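Local coordinates for mitochondrial antiviral signaling protein (MAVS) (Equus caballus, PDB 4O9L) that acts in antiviral innate immunity, its caspase recruitment domain probably assembling into the prion-like filaments that relay the signal, at residues 12-17 against 91-96; 25-30 against 47-52; 32-37 against 59-64; 78-83 against 87-92. The protein carries 1 engineered substitution. All blocks are in the same frame, centred on the assembly; numbering follows the deposited sequence.

Contact 1: residues 12-17 against 91-96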
# COMPACT_ATOMS: atom_id res chain seq x y z
N PHE A 12 2.67 -5.07 -7.49
CA PHE A 12 1.24 -5.11 -7.23
C PHE A 12 0.71 -6.55 -7.28
O PHE A 12 -0.10 -6.96 -6.44
CB PHE A 12 0.47 -4.21 -8.20
CG PHE A 12 -1.02 -4.19 -7.94
CD1 PHE A 12 -1.55 -3.36 -6.97
CD2 PHE A 12 -1.87 -5.03 -8.65
CE1 PHE A 12 -2.92 -3.35 -6.71
CE2 PHE A 12 -3.24 -5.03 -8.39
CZ PHE A 12 -3.77 -4.19 -7.43
N GLN A 13 1.17 -7.31 -8.26
CA GLN A 13 0.70 -8.68 -8.41
C GLN A 13 1.17 -9.56 -7.26
O GLN A 13 0.45 -10.47 -6.81
CB GLN A 13 1.14 -9.26 -9.76
CG GLN A 13 0.55 -8.53 -10.98
CD GLN A 13 -0.97 -8.41 -10.94
OE1 GLN A 13 -1.67 -9.33 -10.51
NE2 GLN A 13 -1.49 -7.27 -11.40
N TYR A 14 2.37 -9.29 -6.76
CA TYR A 14 2.88 -10.03 -5.62
C TYR A 14 2.01 -9.77 -4.39
O TYR A 14 1.62 -10.72 -3.69
CB TYR A 14 4.34 -9.63 -5.33
CG TYR A 14 4.87 -10.20 -4.04
CD1 TYR A 14 5.31 -11.52 -3.95
CD2 TYR A 14 4.94 -9.41 -2.89
CE1 TYR A 14 5.81 -12.04 -2.75
CE2 TYR A 14 5.44 -9.92 -1.69
CZ TYR A 14 5.87 -11.23 -1.62
OH TYR A 14 6.36 -11.71 -0.42
N ILE A 15 1.72 -8.50 -4.11
CA ILE A 15 0.90 -8.14 -2.96
C ILE A 15 -0.47 -8.83 -3.07
O ILE A 15 -0.95 -9.42 -2.10
CB ILE A 15 0.75 -6.60 -2.82
CG1 ILE A 15 2.11 -5.97 -2.49
CG2 ILE A 15 -0.25 -6.24 -1.74
CD1 ILE A 15 2.16 -4.42 -2.61
N ARG A 16 -1.06 -8.78 -4.26
CA ARG A 16 -2.31 -9.47 -4.57
C ARG A 16 -2.26 -10.96 -4.24
O ARG A 16 -3.13 -11.48 -3.52
CB ARG A 16 -2.62 -9.33 -6.07
CG ARG A 16 -3.60 -8.22 -6.42
CD ARG A 16 -5.00 -8.77 -6.69
NE ARG A 16 -5.07 -9.58 -7.90
CZ ARG A 16 -5.41 -9.12 -9.11
NH1 ARG A 16 -5.44 -9.94 -10.15
NH2 ARG A 16 -5.72 -7.84 -9.27
N GLN A 17 -1.26 -11.65 -4.77
CA GLN A 17 -1.15 -13.10 -4.57
C GLN A 17 -0.84 -13.46 -3.12
O GLN A 17 -1.21 -14.54 -2.65
CB GLN A 17 -0.08 -13.68 -5.50
CG GLN A 17 -0.42 -13.58 -6.98
CD GLN A 17 0.75 -13.92 -7.88
OE1 GLN A 17 1.75 -14.49 -7.43
NE2 GLN A 17 0.65 -13.56 -9.16
N VAL A 91 8.73 -6.45 -0.12
CA VAL A 91 8.22 -5.64 -1.23
C VAL A 91 9.38 -5.11 -2.06
O VAL A 91 9.34 -5.17 -3.28
CB VAL A 91 7.33 -4.47 -0.72
CG1 VAL A 91 7.03 -3.47 -1.86
CG2 VAL A 91 6.03 -4.99 -0.15
N ALA A 92 10.41 -4.58 -1.40
CA ALA A 92 11.59 -4.09 -2.11
C ALA A 92 12.27 -5.21 -2.90
O ALA A 92 12.76 -4.99 -4.01
CB ALA A 92 12.57 -3.45 -1.16
N ARG A 93 12.34 -6.40 -2.31
CA ARG A 93 12.97 -7.53 -2.98
C ARG A 93 12.23 -7.89 -4.28
O ARG A 93 12.86 -8.12 -5.32
CB ARG A 93 13.06 -8.73 -2.03
CG ARG A 93 13.82 -9.92 -2.56
CD ARG A 93 13.48 -11.15 -1.73
NE ARG A 93 12.07 -11.11 -1.34
CZ ARG A 93 11.08 -11.71 -1.99
NH1 ARG A 93 9.83 -11.59 -1.56
NH2 ARG A 93 11.33 -12.44 -3.08
N ILE A 94 10.90 -7.90 -4.24
CA ILE A 94 10.11 -8.18 -5.46
C ILE A 94 10.31 -7.08 -6.51
O ILE A 94 10.53 -7.37 -7.69
CB ILE A 94 8.60 -8.35 -5.15
CG1 ILE A 94 8.37 -9.61 -4.31
CG2 ILE A 94 7.80 -8.43 -6.44
CD1 ILE A 94 8.81 -10.90 -4.99
N TYR A 95 10.23 -5.83 -6.08
CA TYR A 95 10.38 -4.69 -6.98
C TYR A 95 11.68 -4.74 -7.77
O TYR A 95 11.71 -4.43 -8.96
CB TYR A 95 10.32 -3.39 -6.17
CG TYR A 95 10.51 -2.15 -7.00
CD1 TYR A 95 9.44 -1.54 -7.64
CD2 TYR A 95 11.77 -1.56 -7.13
CE1 TYR A 95 9.62 -0.39 -8.40
CE2 TYR A 95 11.96 -0.41 -7.88
CZ TYR A 95 10.88 0.17 -8.50
OH TYR A 95 11.05 1.30 -9.25
N HIS A 96 12.76 -5.14 -7.10
CA HIS A 96 14.07 -5.17 -7.75
C HIS A 96 14.38 -6.49 -8.46
O HIS A 96 15.44 -6.63 -9.07
CB HIS A 96 15.19 -4.85 -6.75
CG HIS A 96 15.20 -3.43 -6.29
ND1 HIS A 96 15.52 -2.38 -7.12
CD2 HIS A 96 14.92 -2.87 -5.08
CE1 HIS A 96 15.44 -1.25 -6.46
NE2 HIS A 96 15.08 -1.52 -5.21

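Contact 2: residues 25-30 against 47-52. Engineered in segment 25-30: Arg-29 (natural residue Glu).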
# COMPACT_ATOMS: atom_id res chain seq x y z
N ILE A 25 -1.21 -4.92 8.47
CA ILE A 25 -1.18 -3.48 8.27
C ILE A 25 -2.44 -2.94 8.93
O ILE A 25 -3.51 -3.54 8.80
CB ILE A 25 -1.19 -3.14 6.76
CG1 ILE A 25 0.08 -3.66 6.09
CG2 ILE A 25 -1.37 -1.63 6.52
CD1 ILE A 25 0.12 -3.45 4.58
N HIS A 26 -2.32 -1.85 9.68
CA HIS A 26 -3.49 -1.16 10.18
C HIS A 26 -3.69 0.06 9.29
O HIS A 26 -2.86 0.97 9.29
CB HIS A 26 -3.29 -0.71 11.63
CG HIS A 26 -4.48 -0.02 12.22
ND1 HIS A 26 -4.39 0.84 13.30
CD2 HIS A 26 -5.80 -0.06 11.88
CE1 HIS A 26 -5.59 1.29 13.60
NE2 HIS A 26 -6.46 0.77 12.75
N VAL A 27 -4.79 0.07 8.54
CA VAL A 27 -4.99 1.11 7.52
C VAL A 27 -4.87 2.53 8.08
O VAL A 27 -4.17 3.38 7.51
CB VAL A 27 -6.35 0.94 6.80
CG1 VAL A 27 -6.69 2.19 5.96
CG2 VAL A 27 -6.31 -0.29 5.91
N LEU A 28 -5.53 2.79 9.20
CA LEU A 28 -5.56 4.14 9.74
C LEU A 28 -4.17 4.62 10.12
O LEU A 28 -3.84 5.79 9.93
CB LEU A 28 -6.52 4.23 10.93
CG LEU A 28 -8.01 4.23 10.61
CD1 LEU A 28 -8.79 4.71 11.86
CD2 LEU A 28 -8.33 5.11 9.40
N ARG A 29 -3.36 3.72 10.65
CA ARG A 29 -2.00 4.06 11.04
C ARG A 29 -1.09 4.31 9.84
O ARG A 29 -0.24 5.20 9.90
CB ARG A 29 -1.40 2.96 11.91
CG ARG A 29 0.02 3.25 12.34
CD ARG A 29 0.58 2.18 13.26
NE ARG A 29 1.91 2.56 13.72
CZ ARG A 29 2.74 1.74 14.35
NH1 ARG A 29 3.94 2.18 14.73
NH2 ARG A 29 2.38 0.48 14.58
N ILE A 30 -1.26 3.56 8.77
CA ILE A 30 -0.34 3.68 7.64
C ILE A 30 -0.64 4.87 6.72
O ILE A 30 0.29 5.45 6.15
CB ILE A 30 -0.22 2.36 6.82
CG1 ILE A 30 1.09 2.38 5.98
CG2 ILE A 30 -1.45 2.16 5.93
CD1 ILE A 30 1.48 1.03 5.34
N ALA A 47 -12.73 7.48 5.41
CA ALA A 47 -14.17 7.27 5.43
C ALA A 47 -14.52 5.84 5.00
O ALA A 47 -15.46 5.24 5.52
CB ALA A 47 -14.87 8.29 4.55
N THR A 48 -13.76 5.29 4.06
CA THR A 48 -13.93 3.89 3.66
C THR A 48 -13.64 2.95 4.84
O THR A 48 -14.39 1.99 5.10
CB THR A 48 -13.00 3.51 2.49
OG1 THR A 48 -13.24 4.40 1.39
CG2 THR A 48 -13.23 2.08 2.04
N TYR A 49 -12.54 3.21 5.54
CA TYR A 49 -12.18 2.44 6.72
C TYR A 49 -13.33 2.40 7.72
O TYR A 49 -13.71 1.33 8.21
CB TYR A 49 -10.92 3.00 7.40
CG TYR A 49 -10.50 2.20 8.61
CD1 TYR A 49 -9.65 1.11 8.49
CD2 TYR A 49 -10.98 2.52 9.88
CE1 TYR A 49 -9.28 0.36 9.59
CE2 TYR A 49 -10.62 1.78 10.99
CZ TYR A 49 -9.77 0.71 10.84
OH TYR A 49 -9.42 -0.02 11.96
N GLU A 50 -13.88 3.57 8.04
CA GLU A 50 -14.92 3.65 9.06
C GLU A 50 -16.09 2.73 8.73
O GLU A 50 -16.62 2.04 9.61
CB GLU A 50 -15.41 5.09 9.23
CG GLU A 50 -16.53 5.23 10.26
CD GLU A 50 -16.98 6.66 10.45
OE1 GLU A 50 -16.12 7.54 10.64
OE2 GLU A 50 -18.21 6.92 10.42
N ARG A 51 -16.47 2.71 7.46
CA ARG A 51 -17.63 1.95 7.00
C ARG A 51 -17.35 0.45 6.81
O ARG A 51 -18.13 -0.40 7.26
CB ARG A 51 -18.18 2.56 5.70
CG ARG A 51 -19.43 1.86 5.18
CD ARG A 51 -20.16 2.70 4.13
NE ARG A 51 -21.40 2.04 3.72
CZ ARG A 51 -22.45 2.67 3.20
NH1 ARG A 51 -22.42 3.98 3.03
NH2 ARG A 51 -23.53 1.96 2.86
N TRP A 52 -16.24 0.13 6.15
CA TRP A 52 -15.96 -1.25 5.72
C TRP A 52 -14.93 -1.99 6.58
O TRP A 52 -14.83 -3.21 6.52
CB TRP A 52 -15.56 -1.32 4.24
CG TRP A 52 -16.73 -1.13 3.30
CD1 TRP A 52 -17.62 -2.08 2.90
CD2 TRP A 52 -17.13 0.09 2.66
NE1 TRP A 52 -18.54 -1.54 2.03
CE2 TRP A 52 -18.26 -0.21 1.87
CE3 TRP A 52 -16.63 1.40 2.66
CZ2 TRP A 52 -18.91 0.76 1.10
CZ3 TRP A 52 -17.27 2.36 1.90
CH2 TRP A 52 -18.40 2.03 1.12

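Contact 3: residues 32-37 against 59-64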
# COMPACT_ATOMS: atom_id res chain seq x y z
N PRO A 32 -1.29 8.21 6.86
CA PRO A 32 -0.60 9.50 6.83
C PRO A 32 0.85 9.39 6.34
O PRO A 32 1.43 10.42 5.99
CB PRO A 32 -0.60 9.94 8.31
CG PRO A 32 -1.60 9.06 8.99
CD PRO A 32 -1.59 7.78 8.24
N TYR A 33 1.42 8.19 6.33
CA TYR A 33 2.80 8.02 5.87
C TYR A 33 2.93 7.88 4.35
O TYR A 33 4.01 8.06 3.80
CB TYR A 33 3.45 6.81 6.55
CG TYR A 33 3.68 6.99 8.03
CD1 TYR A 33 4.71 7.80 8.50
CD2 TYR A 33 2.85 6.36 8.96
CE1 TYR A 33 4.92 7.97 9.87
CE2 TYR A 33 3.06 6.53 10.33
CZ TYR A 33 4.09 7.33 10.77
OH TYR A 33 4.30 7.50 12.11
N LEU A 34 1.82 7.55 3.69
CA LEU A 34 1.83 7.30 2.25
C LEU A 34 1.75 8.62 1.49
O LEU A 34 0.67 9.04 1.09
CB LEU A 34 0.67 6.37 1.86
CG LEU A 34 0.76 4.97 2.49
CD1 LEU A 34 -0.59 4.25 2.46
CD2 LEU A 34 1.81 4.12 1.77
N SER A 35 2.90 9.27 1.31
CA SER A 35 2.96 10.61 0.74
C SER A 35 2.50 10.68 -0.72
O SER A 35 2.32 11.77 -1.27
CB SER A 35 4.38 11.20 0.89
OG SER A 35 5.35 10.41 0.20
N CYS A 36 2.31 9.52 -1.35
CA CYS A 36 1.88 9.49 -2.74
C CYS A 36 0.38 9.67 -2.86
O CYS A 36 -0.11 10.00 -3.93
CB CYS A 36 2.29 8.20 -3.45
SG CYS A 36 1.50 6.71 -2.79
N LEU A 37 -0.35 9.47 -1.76
CA LEU A 37 -1.79 9.69 -1.75
C LEU A 37 -2.11 11.19 -1.72
O LEU A 37 -1.39 11.98 -1.11
CB LEU A 37 -2.44 8.99 -0.55
CG LEU A 37 -2.26 7.47 -0.52
CD1 LEU A 37 -2.92 6.84 0.70
CD2 LEU A 37 -2.85 6.88 -1.80
N LEU A 59 -7.77 -3.74 0.78
CA LEU A 59 -7.86 -4.07 -0.64
C LEU A 59 -7.97 -2.78 -1.45
O LEU A 59 -7.26 -2.58 -2.45
CB LEU A 59 -9.07 -4.97 -0.90
CG LEU A 59 -8.97 -6.41 -0.39
CD1 LEU A 59 -10.30 -7.12 -0.49
CD2 LEU A 59 -7.91 -7.19 -1.17
N GLU A 60 -8.83 -1.88 -0.99
CA GLU A 60 -9.04 -0.61 -1.68
C GLU A 60 -7.77 0.25 -1.62
O GLU A 60 -7.46 0.98 -2.57
CB GLU A 60 -10.26 0.11 -1.09
CG GLU A 60 -10.54 1.49 -1.68
CD GLU A 60 -10.71 1.48 -3.19
OE1 GLU A 60 -11.12 0.44 -3.76
OE2 GLU A 60 -10.44 2.53 -3.80
N LEU A 61 -7.04 0.16 -0.52
CA LEU A 61 -5.80 0.92 -0.37
C LEU A 61 -4.78 0.57 -1.45
O LEU A 61 -4.16 1.45 -2.05
CB LEU A 61 -5.20 0.68 1.03
CG LEU A 61 -3.85 1.37 1.29
CD1 LEU A 61 -3.96 2.88 1.09
CD2 LEU A 61 -3.33 1.06 2.70
N PHE A 62 -4.61 -0.73 -1.73
CA PHE A 62 -3.62 -1.15 -2.71
C PHE A 62 -3.99 -0.71 -4.12
O PHE A 62 -3.14 -0.22 -4.88
CB PHE A 62 -3.35 -2.66 -2.62
CG PHE A 62 -2.59 -3.07 -1.38
CD1 PHE A 62 -1.40 -2.42 -1.03
CD2 PHE A 62 -3.06 -4.08 -0.55
CE1 PHE A 62 -0.68 -2.79 0.12
CE2 PHE A 62 -2.36 -4.46 0.60
CZ PHE A 62 -1.17 -3.81 0.94
N THR A 63 -5.26 -0.85 -4.49
CA THR A 63 -5.68 -0.38 -5.82
C THR A 63 -5.63 1.15 -5.89
O THR A 63 -5.37 1.72 -6.95
CB THR A 63 -7.04 -0.98 -6.28
OG1 THR A 63 -8.09 -0.55 -5.41
CG2 THR A 63 -6.99 -2.49 -6.26
N SER A 64 -5.85 1.82 -4.76
CA SER A 64 -5.70 3.27 -4.72
C SER A 64 -4.23 3.68 -4.89
O SER A 64 -3.92 4.63 -5.61
CB SER A 64 -6.26 3.86 -3.42
OG SER A 64 -7.67 3.71 -3.39

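Contact 4: residues 78-83 against 87-92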
# COMPACT_ATOMS: atom_id res chain seq x y z
N ALA A 78 6.49 3.66 4.32
CA ALA A 78 5.39 3.68 5.27
C ALA A 78 5.36 2.40 6.10
O ALA A 78 5.05 2.43 7.31
CB ALA A 78 4.06 3.89 4.56
N LEU A 79 5.66 1.26 5.47
CA LEU A 79 5.72 0.00 6.20
C LEU A 79 6.79 0.05 7.30
O LEU A 79 6.55 -0.38 8.43
CB LEU A 79 5.94 -1.18 5.25
CG LEU A 79 4.70 -1.52 4.40
CD1 LEU A 79 5.05 -2.42 3.19
CD2 LEU A 79 3.62 -2.15 5.27
N ARG A 80 7.96 0.59 6.97
CA ARG A 80 9.02 0.77 7.96
C ARG A 80 8.56 1.69 9.09
O ARG A 80 8.81 1.43 10.27
CB ARG A 80 10.28 1.36 7.29
CG ARG A 80 10.98 0.37 6.36
CD ARG A 80 12.02 1.07 5.52
NE ARG A 80 12.70 0.14 4.62
CZ ARG A 80 13.36 0.51 3.52
NH1 ARG A 80 13.39 1.79 3.18
NH2 ARG A 80 13.96 -0.39 2.77
N ALA A 81 7.88 2.77 8.72
CA ALA A 81 7.43 3.74 9.72
C ALA A 81 6.34 3.19 10.65
O ALA A 81 6.09 3.73 11.73
CB ALA A 81 6.96 5.01 9.03
N CYS A 82 5.70 2.10 10.23
CA CYS A 82 4.61 1.50 11.00
C CYS A 82 5.00 0.14 11.55
O CYS A 82 4.12 -0.71 11.75
CB CYS A 82 3.35 1.34 10.13
SG CYS A 82 2.58 2.90 9.66
N GLU A 83 6.30 -0.08 11.78
CA GLU A 83 6.79 -1.29 12.46
C GLU A 83 6.47 -2.57 11.70
O GLU A 83 6.08 -3.58 12.28
CB GLU A 83 6.22 -1.37 13.88
CG GLU A 83 6.59 -0.17 14.72
CD GLU A 83 6.11 -0.25 16.15
OE1 GLU A 83 6.88 -0.70 17.03
OE2 GLU A 83 4.95 0.15 16.40
N LEU A 87 7.81 -6.58 5.96
CA LEU A 87 6.97 -6.41 4.78
C LEU A 87 7.66 -5.45 3.80
O LEU A 87 7.64 -5.69 2.59
CB LEU A 87 5.57 -5.92 5.14
CG LEU A 87 4.73 -6.84 6.04
CD1 LEU A 87 3.32 -6.27 6.20
CD2 LEU A 87 4.68 -8.24 5.47
N ALA A 88 8.25 -4.38 4.33
CA ALA A 88 9.00 -3.46 3.48
C ALA A 88 10.13 -4.17 2.74
O ALA A 88 10.32 -3.94 1.55
CB ALA A 88 9.55 -2.28 4.28
N ASP A 89 10.89 -5.01 3.44
CA ASP A 89 11.99 -5.73 2.79
C ASP A 89 11.49 -6.68 1.69
O ASP A 89 12.13 -6.81 0.64
CB ASP A 89 12.84 -6.51 3.80
CG ASP A 89 13.64 -5.60 4.74
OD1 ASP A 89 13.88 -4.43 4.39
OD2 ASP A 89 14.03 -6.08 5.83
N GLU A 90 10.37 -7.34 1.93
CA GLU A 90 9.88 -8.31 0.94
C GLU A 90 9.38 -7.60 -0.32
O GLU A 90 9.59 -8.08 -1.44
CB GLU A 90 8.80 -9.22 1.55
CG GLU A 90 9.35 -10.24 2.55
CD GLU A 90 10.51 -11.06 1.97
OE1 GLU A 90 10.26 -11.93 1.10
OE2 GLU A 90 11.67 -10.84 2.39
N VAL A 91 8.73 -6.45 -0.12
CA VAL A 91 8.22 -5.64 -1.23
C VAL A 91 9.38 -5.11 -2.06
O VAL A 91 9.34 -5.17 -3.28
CB VAL A 91 7.33 -4.47 -0.72
CG1 VAL A 91 7.03 -3.47 -1.86
CG2 VAL A 91 6.03 -4.99 -0.15
N ALA A 92 10.41 -4.58 -1.40
CA ALA A 92 11.59 -4.09 -2.11
C ALA A 92 12.27 -5.21 -2.90
O ALA A 92 12.76 -4.99 -4.01
CB ALA A 92 12.57 -3.45 -1.16
O HOH W 1 12.96 -2.44 5.80

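Contact 1: residues 12-17 against 91-96
Tyr-14 and Ile-94 bring the two helical segments nearest to each other, with their CA atoms 7.5 Å apart, the first on a turn near the end of helix 6-17 and the second on the last turns of helix 85-96. Across this gap Ile-94 lays its CG1 branch over one face of the phenol ring. CG1 sits 3.5 Å from the centroid of the Tyr-14 ring and only 10° off the ring normal, a CH-pi contact almost over the centre. The methyl groups finish the fit: CD1 of Ile-94 lies 3.7 Å from CD1 of Tyr-14, toward one long side of the ring, while CG2 rests against CB at its root. With chi1 at 172°, the Tyr-14 ring swings away from its own backbone N and reaches across to helix 85-96. At the hydroxyl end, OH of Tyr-14 comes near the edge of the Arg-93 guanidinium, 3.7 Å from NH1, but no hydrogen bond joins them; that NH1 is held in a salt bridge by Glu-90. Within the caspase recruitment domain this surface contact pairs the first and last helices, with His-18 stacked on Tyr-14, Phe-22 beside it from a loop, and Ile-15 turned to helices 39-66 and 71-81.

Contact 2: residues 25-30 against 47-52
Val-27 and Tyr-49 mark the closest approach of the two backbones, 7.4 Å between CA atoms, where the short helix 27-30 lies against a middle turn of helix 39-66. Nearly everything in the contact gathers round the Tyr-49 ring. Leu-28 covers one face, its CG 3.6 Å from the centroid of the Tyr-49 ring and 16° off the normal, a CH-pi contact displaced toward CD2 and CE2. Its methyls lie out past the rim on that side, CD1 nearest CE2 and CD2 nearest CG. Val-27 meets the ring obliquely along the other long side, with CB 3.7 Å from CD1 of Tyr-49. In this helical bundle of the death-fold class the contact takes in the start of the short helix, since His-26, at its N-cap position, also reaches Tyr-49. NE2 of His-26 donates to OH of Tyr-49 at 3.2 Å, with a bent N-H...O angle of 139°, and the hydroxyl lies close to the imidazole plane. The two rings meet obliquely, their planes 61° apart. Asn-54, one turn further along helix 39-66, accepts from the N of Val-27 and donates to the carbonyl of Ile-25.

Contact 3: residues 32-37 against 59-64
Leu-61 meets Leu-37 and Leu-34 in the hydrophobic core of the caspase recruitment domain, a helical bundle of the death-fold class; the centre of the contact lies about 5 Å from the centre of the chain. These three leucines bury more surface here than any other residues of the two segments, and all three are enclosed by the protein. Leu-61 belongs to the long helix 39-66; its partners come from the loop that leads into that helix, so a turn well inside the helix packs back against the loop that precedes it. A single methyl does the touching on the helix side. CD1 of Leu-61 meets CD1 of Leu-34 end to end at 3.9 Å, the two side chains reaching toward each other, whereas Leu-37 arrives across the Leu-61 side chain at about a right angle, its own CD1 4.1 Å from CD1 of Leu-61. Chi1 of 177° carries the Leu-61 isobutyl group off the helix and toward the loop. The loop offers both leucines together because a type I beta turn runs from Leu-34 to Leu-37, closed by a backbone bond between N of Leu-37 and O of Leu-34. Leu-31 packs beside Leu-37 and Leu-61, and Ala-78 of helix 71-81 lies against Leu-34. One turn along, Ser-64 also takes its OG back to Glu-60 O at 2.9 Å, approaching above the carbonyl plane on the face opposite to Ser-64 N.

Contact 4: residues 78-83 against 87-92
Leu-79 and Arg-80 close over Ala-88 in a helical hairpin, where helix 71-81 turns back through a short connection into helix 85-96, the last helix of the caspase recruitment domain. The backbones are close, with CA atoms of Leu-79 and Ala-88 only 5.5 Å apart, a spacing that the small alanine side chain permits. CB of Ala-88 lies 3.9 Å from CB of Leu-79 and 3.7 Å from CG of Arg-80, nested between the roots of two neighbouring side chains. The end of Leu-79 lies between residues before and after Ala-88: its CD1 touches CB of Leu-87, crossing that side chain at about a right angle, and comes within 4.3 Å of CG2 of Val-91.

Outward from this apolar layer the contact becomes polar. The Arg-80 chain runs straight from CG to NE past the Ala-88 methyl, bringing the guanidinium near Asp-89, yet NH2 of Arg-80 stays 4.4 Å from OD1 of Asp-89, beyond a salt bridge. A water links the two groups instead, accepting from NE of Arg-80 and donating to OD1 of Asp-89, and it lies in the guanidinium plane at its edge.

Helix 71-81 ends in a Schellman motif, which probably helps to set the turn into helix 85-96. Glu-83, with positive phi, is its C-prime residue; Leu-84 N returns to Leu-79 O and Glu-83 N to Arg-80 O. Further out, Ile-76 lies against Ala-88 and Val-91, while Ile-30 backs Leu-79. The bridging water is 2.8 Å from NE of Arg-80 and 2.6 Å from OD1 of Asp-89.

The four contacts tie one caspase recruitment domain into a compact bundle. Contact 1 closes the widest chain loop, and contacts 2 and 3 are nested within it. Contacts 1 and 2 lie on opposite sides of the chain's centre, their centres about 22 Å apart. Contacts 2 and 3 share helix 39-66, alternate along the chain and have centres about 10 Å apart; contact 4 follows both and shares helix 85-96 with contact 1. Ile-15 of contact 1 packs on Phe-62 of contact 3, and Ile-30 of contact 2 on Ala-78 of contact 4. The engineered Arg-29 makes a salt bridge to Glu-83, joining contacts 2 and 4.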